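Local coordinates for protein Uly1 (Catenovulum maritimum, PDB 7DRQ) that cleaves ulvan, the sulfated polysaccharide of green seaweeds, as a calcium-binding ulvan lyase of polysaccharide lyase family 24, at residues A[108-114]-A[202-206]; A[414-419]-A[441-447]; A[270-274]-A[297-303]. All coordinates share one frame; numbering follows the deposited sequence.

Contact 1: residues A[108-114]-A[202-206]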
loop_
_atom_site.group_PDB
_atom_site.type_symbol
_atom_site.label_atom_id
_atom_site.label_comp_id
_atom_site.label_asym_id
_atom_site.label_seq_id
_atom_site.Cartn_x
_atom_site.Cartn_y
_atom_site.Cartn_z
ATOM N N HIS A 108 -0.001 10.127 1.033
ATOM C CA HIS A 108 1.065 9.209 0.648
ATOM C C HIS A 108 1.766 8.651 1.874
ATOM O O HIS A 108 2.320 7.547 1.828
ATOM C CB HIS A 108 2.119 9.896 -0.226
ATOM C CG HIS A 108 1.632 10.265 -1.592
ATOM N ND1 HIS A 108 0.979 11.452 -1.853
ATOM C CD2 HIS A 108 1.723 9.614 -2.776
ATOM C CE1 HIS A 108 0.674 11.507 -3.139
ATOM N NE2 HIS A 108 1.122 10.408 -3.722
ATOM N N ASN A 109 1.792 9.424 2.953
ATOM C CA ASN A 109 2.741 9.237 4.046
ATOM C C ASN A 109 2.210 8.281 5.101
ATOM O O ASN A 109 2.160 8.596 6.287
ATOM C CB ASN A 109 3.079 10.589 4.662
ATOM C CG ASN A 109 3.947 11.432 3.759
ATOM O OD1 ASN A 109 3.928 11.274 2.538
ATOM N ND2 ASN A 109 4.700 12.356 4.357
ATOM N N THR A 110 1.823 7.093 4.662
ATOM C CA THR A 110 1.211 6.103 5.537
ATOM C C THR A 110 2.239 5.488 6.491
ATOM O O THR A 110 3.451 5.679 6.372
ATOM C CB THR A 110 0.551 5.014 4.696
ATOM O OG1 THR A 110 1.543 4.444 3.815
ATOM C CG2 THR A 110 -0.576 5.596 3.891
ATOM N N ILE A 111 1.721 4.728 7.455
ATOM C CA ILE A 111 2.527 3.950 8.390
ATOM C C ILE A 111 2.333 2.480 8.053
ATOM O O ILE A 111 1.265 1.913 8.320
ATOM C CB ILE A 111 2.133 4.212 9.847
ATOM C CG1 ILE A 111 2.044 5.714 10.149
ATOM C CG2 ILE A 111 3.108 3.480 10.786
ATOM C CD1 ILE A 111 1.039 6.017 11.291
ATOM N N ALA A 112 3.370 1.850 7.510
ATOM C CA ALA A 112 3.329 0.426 7.210
ATOM C C ALA A 112 3.890 -0.362 8.385
ATOM O O ALA A 112 4.825 0.085 9.055
ATOM C CB ALA A 112 4.133 0.106 5.950
ATOM N N VAL A 113 3.301 -1.531 8.643
ATOM C CA VAL A 113 3.728 -2.382 9.746
ATOM C C VAL A 113 3.939 -3.799 9.228
ATOM O O VAL A 113 3.225 -4.268 8.335
ATOM C CB VAL A 113 2.713 -2.368 10.921
ATOM C CG1 VAL A 113 1.326 -2.877 10.457
ATOM C CG2 VAL A 113 3.235 -3.173 12.112
ATOM N N ALA A 114 4.937 -4.481 9.788
ATOM C CA ALA A 114 5.126 -5.904 9.548
ATOM C C ALA A 114 5.699 -6.573 10.789
ATOM O O ALA A 114 6.408 -5.946 11.584
ATOM C CB ALA A 114 6.071 -6.171 8.366
ATOM N N THR A 202 8.886 5.974 -1.661
ATOM C CA THR A 202 7.474 6.153 -1.328
ATOM C C THR A 202 6.790 4.785 -1.328
ATOM O O THR A 202 7.258 3.836 -1.966
ATOM C CB THR A 202 6.775 7.092 -2.332
ATOM O OG1 THR A 202 7.608 8.234 -2.597
ATOM C CG2 THR A 202 5.398 7.573 -1.802
ATOM N N TYR A 203 5.684 4.686 -0.572
ATOM C CA TYR A 203 4.766 3.542 -0.537
ATOM C C TYR A 203 5.365 2.286 0.081
ATOM O O TYR A 203 5.540 1.282 -0.626
ATOM C CB TYR A 203 4.278 3.174 -1.936
ATOM C CG TYR A 203 3.545 4.249 -2.676
ATOM C CD1 TYR A 203 2.363 4.790 -2.189
ATOM C CD2 TYR A 203 4.038 4.715 -3.881
ATOM C CE1 TYR A 203 1.693 5.778 -2.898
ATOM C CE2 TYR A 203 3.384 5.691 -4.590
ATOM C CZ TYR A 203 2.219 6.218 -4.102
ATOM O OH TYR A 203 1.592 7.194 -4.841
ATOM N N PRO A 204 5.660 2.276 1.382
ATOM C CA PRO A 204 6.163 1.042 2.019
ATOM C C PRO A 204 5.063 -0.011 2.087
ATOM O O PRO A 204 3.968 0.251 2.590
ATOM C CB PRO A 204 6.588 1.512 3.414
ATOM C CG PRO A 204 5.658 2.686 3.695
ATOM C CD PRO A 204 5.455 3.368 2.356
ATOM N N THR A 205 5.352 -1.200 1.549
ATOM C CA THR A 205 4.421 -2.323 1.568
ATOM C C THR A 205 5.206 -3.598 1.829
ATOM O O THR A 205 6.024 -3.994 0.994
ATOM C CB THR A 205 3.647 -2.434 0.250
ATOM O OG1 THR A 205 2.925 -1.220 0.021
ATOM C CG2 THR A 205 2.641 -3.594 0.319
ATOM N N PHE A 206 4.956 -4.228 2.973
ATOM C CA PHE A 206 5.583 -5.489 3.330
ATOM C C PHE A 206 4.769 -6.668 2.806
ATOM O O PHE A 206 3.553 -6.584 2.619
ATOM C CB PHE A 206 5.702 -5.637 4.851
ATOM C CG PHE A 206 6.535 -4.577 5.532
ATOM C CD1 PHE A 206 7.917 -4.722 5.646
ATOM C CD2 PHE A 206 5.921 -3.494 6.155
ATOM C CE1 PHE A 206 8.673 -3.775 6.322
ATOM C CE2 PHE A 206 6.666 -2.549 6.833
ATOM C CZ PHE A 206 8.053 -2.687 6.916
HETATM O O HOH W 1 4.758 6.549 1.449
HETATM O O HOH W 2 1.929 1.847 3.703
#
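F206 packs its ring against the methyls of A112 and A114 on the neighbouring strand. Its CG stands anti to the carbonyl carbon (chi1 -61°), which turns the ring toward that strand. From the root outward, F206 CB is 3.6 Å from A114 CB. F206 CG is closer still, 3.3 Å from the same methyl. A114 CB thus sits over one face of the ring, offset toward its rim, in a tight CH-pi contact. Further along, F206 CD2 lies near V113 O, and F206 CE2 reaches A112 CB at 3.8 Å. Replacing F206 by an alanine would remove the ring and would probably leave the A114 methyl without the face it rests on, opening a gap beside A112. A112 CB also packs on P204 CG. At the other end, Y203 OH meets the edge of the H108 ring, 3.2 Å from H108 CD2; H108 ND1 is held by E106. Two waters bridge the segments. One joins backbone to backbone, H108 O to Y203 N; the other joins the T110 hydroxyl OG1 to P204 O. The strands run nearly parallel, 18° apart, and each is the first strand of its own antiparallel sheet. This is consistent with the inner strands of two blades of a beta-propeller.

Contact 2: residues A[414-419]-A[441-447]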
loop_
_atom_site.group_PDB
_atom_site.type_symbol
_atom_site.label_atom_id
_atom_site.label_comp_id
_atom_site.label_asym_id
_atom_site.label_seq_id
_atom_site.Cartn_x
_atom_site.Cartn_y
_atom_site.Cartn_z
ATOM N N LEU A 414 -17.691 -1.344 0.566
ATOM C CA LEU A 414 -18.760 -0.728 1.337
ATOM C C LEU A 414 -19.875 -0.350 0.382
ATOM O O LEU A 414 -19.628 0.294 -0.641
ATOM C CB LEU A 414 -18.253 0.505 2.090
ATOM C CG LEU A 414 -17.073 0.205 3.020
ATOM C CD1 LEU A 414 -16.432 1.478 3.586
ATOM C CD2 LEU A 414 -17.527 -0.710 4.160
ATOM N N GLU A 415 -21.093 -0.763 0.706
ATOM C CA GLU A 415 -22.271 -0.377 -0.055
ATOM C C GLU A 415 -23.240 0.270 0.919
ATOM O O GLU A 415 -23.643 -0.361 1.900
ATOM C CB GLU A 415 -22.907 -1.583 -0.745
ATOM C CG GLU A 415 -24.047 -1.235 -1.683
ATOM C CD GLU A 415 -24.425 -2.405 -2.563
ATOM O OE1 GLU A 415 -23.736 -2.633 -3.583
ATOM O OE2 GLU A 415 -25.394 -3.111 -2.220
ATOM N N GLN A 416 -23.578 1.534 0.664
ATOM C CA GLN A 416 -24.340 2.348 1.608
ATOM C C GLN A 416 -23.693 2.352 2.975
ATOM O O GLN A 416 -24.381 2.361 4.005
ATOM C CB GLN A 416 -25.794 1.871 1.692
ATOM C CG GLN A 416 -26.589 2.034 0.398
ATOM C CD GLN A 416 -27.955 1.367 0.453
ATOM O OE1 GLN A 416 -28.852 1.710 -0.314
ATOM N NE2 GLN A 416 -28.115 0.403 1.361
ATOM N N GLY A 417 -22.358 2.300 3.020
ATOM C CA GLY A 417 -21.611 2.304 4.255
ATOM C C GLY A 417 -21.419 0.954 4.905
ATOM O O GLY A 417 -20.689 0.865 5.900
ATOM N N ARG A 418 -22.036 -0.108 4.380
ATOM C CA ARG A 418 -22.025 -1.404 5.023
ATOM C C ARG A 418 -21.139 -2.375 4.253
ATOM O O ARG A 418 -21.181 -2.407 3.017
ATOM C CB ARG A 418 -23.448 -1.966 5.119
ATOM C CG ARG A 418 -24.429 -0.917 5.664
ATOM C CD ARG A 418 -25.591 -1.552 6.379
ATOM N NE ARG A 418 -26.388 -2.417 5.512
ATOM C CZ ARG A 418 -27.386 -2.003 4.739
ATOM N NH1 ARG A 418 -27.713 -0.717 4.690
ATOM N NH2 ARG A 418 -28.058 -2.879 4.006
ATOM N N PRO A 419 -20.317 -3.151 4.953
ATOM C CA PRO A 419 -19.411 -4.075 4.257
ATOM C C PRO A 419 -20.172 -5.143 3.480
ATOM O O PRO A 419 -21.168 -5.697 3.951
ATOM C CB PRO A 419 -18.591 -4.685 5.400
ATOM C CG PRO A 419 -18.601 -3.635 6.459
ATOM C CD PRO A 419 -19.989 -3.025 6.383
ATOM N N SER A 441 -26.901 -1.862 11.080
ATOM C CA SER A 441 -25.503 -1.923 11.471
ATOM C C SER A 441 -24.819 -0.588 11.163
ATOM O O SER A 441 -25.399 0.312 10.555
ATOM C CB SER A 441 -24.808 -3.084 10.752
ATOM O OG SER A 441 -24.978 -2.976 9.350
ATOM N N GLN A 442 -23.557 -0.473 11.571
ATOM C CA GLN A 442 -22.853 0.796 11.447
ATOM C C GLN A 442 -22.542 1.124 9.990
ATOM O O GLN A 442 -22.512 0.257 9.116
ATOM C CB GLN A 442 -21.548 0.770 12.238
ATOM C CG GLN A 442 -21.734 0.554 13.718
ATOM C CD GLN A 442 -20.448 0.172 14.376
ATOM O OE1 GLN A 442 -20.244 -0.985 14.724
ATOM N NE2 GLN A 442 -19.550 1.136 14.528
ATOM N N SER A 443 -22.278 2.400 9.741
ATOM C CA SER A 443 -21.898 2.882 8.421
ATOM C C SER A 443 -20.445 3.319 8.449
ATOM O O SER A 443 -20.019 4.030 9.370
ATOM C CB SER A 443 -22.784 4.043 7.974
ATOM O OG SER A 443 -23.981 3.545 7.401
ATOM N N PHE A 444 -19.692 2.900 7.438
ATOM C CA PHE A 444 -18.274 3.200 7.347
ATOM C C PHE A 444 -17.991 3.990 6.075
ATOM O O PHE A 444 -18.696 3.868 5.068
ATOM C CB PHE A 444 -17.445 1.903 7.396
ATOM C CG PHE A 444 -17.730 1.070 8.621
ATOM C CD1 PHE A 444 -17.167 1.402 9.837
ATOM C CD2 PHE A 444 -18.601 -0.007 8.561
ATOM C CE1 PHE A 444 -17.443 0.648 10.984
ATOM C CE2 PHE A 444 -18.887 -0.766 9.693
ATOM C CZ PHE A 444 -18.300 -0.437 10.905
ATOM N N GLN A 445 -16.944 4.809 6.155
ATOM C CA GLN A 445 -16.534 5.767 5.141
ATOM C C GLN A 445 -15.388 5.255 4.281
ATOM O O GLN A 445 -15.230 5.689 3.127
ATOM C CB GLN A 445 -16.104 7.055 5.855
ATOM C CG GLN A 445 -15.669 8.204 5.002
ATOM C CD GLN A 445 -15.724 9.499 5.791
ATOM O OE1 GLN A 445 -16.553 9.649 6.690
ATOM N NE2 GLN A 445 -14.834 10.433 5.473
ATOM N N LYS A 446 -14.602 4.333 4.823
ATOM C CA LYS A 446 -13.370 3.853 4.206
ATOM C C LYS A 446 -12.954 2.586 4.930
ATOM O O LYS A 446 -13.142 2.471 6.137
ATOM C CB LYS A 446 -12.270 4.919 4.302
ATOM C CG LYS A 446 -10.970 4.584 3.584
ATOM C CD LYS A 446 -9.894 5.627 3.922
ATOM C CE LYS A 446 -8.745 5.602 2.916
ATOM N NZ LYS A 446 -8.014 4.297 2.907
ATOM N N GLY A 447 -12.371 1.647 4.206
ATOM C CA GLY A 447 -11.821 0.473 4.866
ATOM C C GLY A 447 -10.620 -0.043 4.114
ATOM O O GLY A 447 -10.500 0.156 2.900
HETATM O O HOH W 3 -24.911 4.859 5.352
#
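G417 meets S443 and F444 where a tight beta hairpin docks on the start of the next sheet. The hairpin joins strands 408-415 and 418-425 through a type I' turn from E415 to R418. It is closed by backbone bonds in both directions between these two residues.

One direct hydrogen bond links the segments. F444 N donates to G417 O at 2.7 Å, with an N-H...O angle of 156°. The donor lies in the carbonyl plane, on a lone pair. Two CA-H...O contacts flank it: S443 CA lies 3.4 Å from G417 O, and G417 CA lies 3.4 Å from F444 O. G417 has no side chain, and a CB there would collide with S443 OG and also press on the preceding carbonyl oxygen at these backbone angles.

Water adds a second polar link. It donates to Q416 O at 2.9 Å and is 2.6 Å from S443 OG.

The polar ends of R418 and S441 point to other partners. R418 NE bonds to A437 O, and S441 OG to P438 O. What meets across the contact is the aliphatic R418 CD, 3.4 Å from S441 OG.

The apolar contacts centre on F444. Its CG is anti to the carbonyl carbon (chi1 -56°), which brings the ring edge to P419, where CD2 of F444 lies 4.0 Å from CD of P419. Y473 and Q475 of strand 469-478 also touch the F444 side chain. L414 crosses F444 at about a right angle, and Y458 and L460 of strand 455-462 pack on L414 as well. The CD1 methyl of L414 lies against the backbone beyond F444, 3.6 Å from K446 N, a buried amide with no hydrogen-bond partner in the model.

Contact 3: residues A[270-274]-A[297-303]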
loop_
_atom_site.group_PDB
_atom_site.type_symbol
_atom_site.label_atom_id
_atom_site.label_comp_id
_atom_site.label_asym_id
_atom_site.label_seq_id
_atom_site.Cartn_x
_atom_site.Cartn_y
_atom_site.Cartn_z
ATOM N N ASP A 270 0.044 -17.251 -4.407
ATOM C CA ASP A 270 0.216 -18.656 -4.773
ATOM C C ASP A 270 1.675 -19.089 -4.647
ATOM O O ASP A 270 2.277 -19.612 -5.585
ATOM C CB ASP A 270 -0.305 -18.932 -6.182
ATOM C CG ASP A 270 -0.453 -20.428 -6.466
ATOM O OD1 ASP A 270 -0.580 -21.185 -5.481
ATOM O OD2 ASP A 270 -0.425 -20.844 -7.651
ATOM N N GLY A 271 2.253 -18.832 -3.468
ATOM C CA GLY A 271 3.574 -19.337 -3.135
ATOM C C GLY A 271 4.743 -18.668 -3.824
ATOM O O GLY A 271 5.855 -19.212 -3.789
ATOM N N LYS A 272 4.542 -17.517 -4.460
ATOM C CA LYS A 272 5.622 -16.855 -5.181
ATOM C C LYS A 272 5.544 -15.348 -5.000
ATOM O O LYS A 272 4.471 -14.774 -4.834
ATOM C CB LYS A 272 5.593 -17.162 -6.681
ATOM C CG LYS A 272 5.689 -18.641 -7.017
ATOM C CD LYS A 272 5.680 -18.880 -8.526
ATOM C CE LYS A 272 5.647 -20.386 -8.806
ATOM N NZ LYS A 272 5.593 -20.665 -10.261
ATOM N N ILE A 273 6.704 -14.716 -5.061
ATOM C CA ILE A 273 6.789 -13.266 -5.135
ATOM C C ILE A 273 6.475 -12.843 -6.564
ATOM O O ILE A 273 7.076 -13.357 -7.510
ATOM C CB ILE A 273 8.186 -12.799 -4.706
ATOM C CG1 ILE A 273 8.376 -13.047 -3.212
ATOM C CG2 ILE A 273 8.391 -11.349 -5.034
ATOM C CD1 ILE A 273 9.831 -12.968 -2.767
ATOM N N ARG A 274 5.504 -11.939 -6.732
ATOM C CA ARG A 274 5.095 -11.490 -8.064
ATOM C C ARG A 274 4.811 -9.992 -8.045
ATOM O O ARG A 274 4.785 -9.351 -6.993
ATOM C CB ARG A 274 3.854 -12.250 -8.575
ATOM C CG ARG A 274 3.683 -13.664 -8.033
ATOM C CD ARG A 274 2.469 -14.389 -8.632
ATOM N NE ARG A 274 2.374 -15.749 -8.099
ATOM C CZ ARG A 274 2.367 -16.858 -8.841
ATOM N NH1 ARG A 274 2.414 -16.782 -10.171
ATOM N NH2 ARG A 274 2.303 -18.047 -8.247
ATOM N N TYR A 297 6.343 -12.835 -12.449
ATOM C CA TYR A 297 6.474 -13.577 -11.204
ATOM C C TYR A 297 7.859 -14.201 -11.147
ATOM O O TYR A 297 8.510 -14.409 -12.174
ATOM C CB TYR A 297 5.383 -14.654 -11.056
ATOM C CG TYR A 297 5.483 -15.765 -12.079
ATOM C CD1 TYR A 297 6.256 -16.896 -11.835
ATOM C CD2 TYR A 297 4.806 -15.680 -13.285
ATOM C CE1 TYR A 297 6.353 -17.908 -12.766
ATOM C CE2 TYR A 297 4.905 -16.692 -14.232
ATOM C CZ TYR A 297 5.674 -17.799 -13.963
ATOM O OH TYR A 297 5.770 -18.806 -14.897
ATOM N N SER A 298 8.306 -14.493 -9.932
ATOM C CA SER A 298 9.615 -15.087 -9.705
ATOM C C SER A 298 9.455 -16.520 -9.219
ATOM O O SER A 298 8.640 -16.794 -8.331
ATOM C CB SER A 298 10.412 -14.275 -8.683
ATOM O OG SER A 298 11.596 -14.981 -8.322
ATOM N N ASP A 299 10.226 -17.433 -9.803
ATOM C CA ASP A 299 10.276 -18.810 -9.334
ATOM C C ASP A 299 11.330 -19.004 -8.251
ATOM O O ASP A 299 11.496 -20.116 -7.753
ATOM C CB ASP A 299 10.517 -19.759 -10.521
ATOM C CG ASP A 299 9.236 -20.033 -11.309
ATOM O OD1 ASP A 299 8.157 -19.952 -10.692
ATOM O OD2 ASP A 299 9.288 -20.320 -12.529
ATOM N N ASP A 300 12.011 -17.932 -7.865
ATOM C CA ASP A 300 13.018 -17.945 -6.814
ATOM C C ASP A 300 12.346 -17.609 -5.488
ATOM O O ASP A 300 11.679 -16.564 -5.391
ATOM C CB ASP A 300 14.097 -16.916 -7.167
ATOM C CG ASP A 300 15.217 -16.797 -6.145
ATOM O OD1 ASP A 300 15.194 -17.411 -5.058
ATOM O OD2 ASP A 300 16.156 -16.036 -6.455
ATOM N N PRO A 301 12.464 -18.453 -4.456
ATOM C CA PRO A 301 11.809 -18.126 -3.175
ATOM C C PRO A 301 12.288 -16.813 -2.581
ATOM O O PRO A 301 11.539 -16.177 -1.828
ATOM C CB PRO A 301 12.158 -19.311 -2.260
ATOM C CG PRO A 301 13.029 -20.221 -3.033
ATOM C CD PRO A 301 13.186 -19.736 -4.440
ATOM N N SER A 302 13.510 -16.371 -2.898
ATOM C CA SER A 302 13.937 -15.046 -2.468
ATOM C C SER A 302 13.412 -13.939 -3.376
ATOM O O SER A 302 13.552 -12.762 -3.030
ATOM C CB SER A 302 15.461 -14.973 -2.407
ATOM O OG SER A 302 15.983 -14.894 -3.723
ATOM N N GLY A 303 12.814 -14.287 -4.518
ATOM C CA GLY A 303 12.318 -13.291 -5.450
ATOM C C GLY A 303 13.387 -12.563 -6.231
ATOM O O GLY A 303 13.080 -11.576 -6.903
HETATM O O HOH W 4 9.059 -16.497 -5.632
#
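S298 N donates to I273 O at 2.9 Å, nearly along the C=O axis, and ties the two strands of a beta hairpin. Beside it, R274 and Y297 form an antiparallel non-hydrogen-bonded pair. Their side chains lie on the same face, side by side, with R274 CG 3.6 Å from Y297 CB. K272 runs alongside Y297 with its chain extended beyond CG, its CB 3.5 Å from S298 O. The K272 chain ends at NZ in a salt bridge to D299 OD1 at 2.7 Å. Farther along, I273 CD1 packs against the backbone of G303, 3.7 Å from G303 CA.

The next shell sets these groups in place. R274 NH2 donates to D270 O, its NE to A269 O and its NH1 to Y295 OH. A type I turn from D300 to G303 places G303 against I273 CD1. An ST turn at S298 and an Asx turn at D300 brace that loop. One water accepts from I273 N and donates to S298 O and D300 O, so it stitches strand to turn. D299 OD2 makes a second salt bridge, to K308. With a lysine on each oxygen, the D299 carboxylate is probably held ionised and restrained from turning.

In the fold
From the N terminus, contact 1 comes first. It closes a long loop of 87 residues between 114 and 202, which carries the calcium ligands D173, D183 and K185, and it ties two different sheets near the centre of the chain. Contact 3 follows and stays within one sheet: it closes the hairpin of strands 272-280 and 290-298, whose connection holds the calcium ligands L283, D285 and F287. Contact 2 is last and joins the sheet holding strands 408-415 and 418-425 to the last one, in which strand 3-15 pairs with strand 469-478, consistent with closure of a propeller ring by the two chain ends. The three are in series; none nests or crosses.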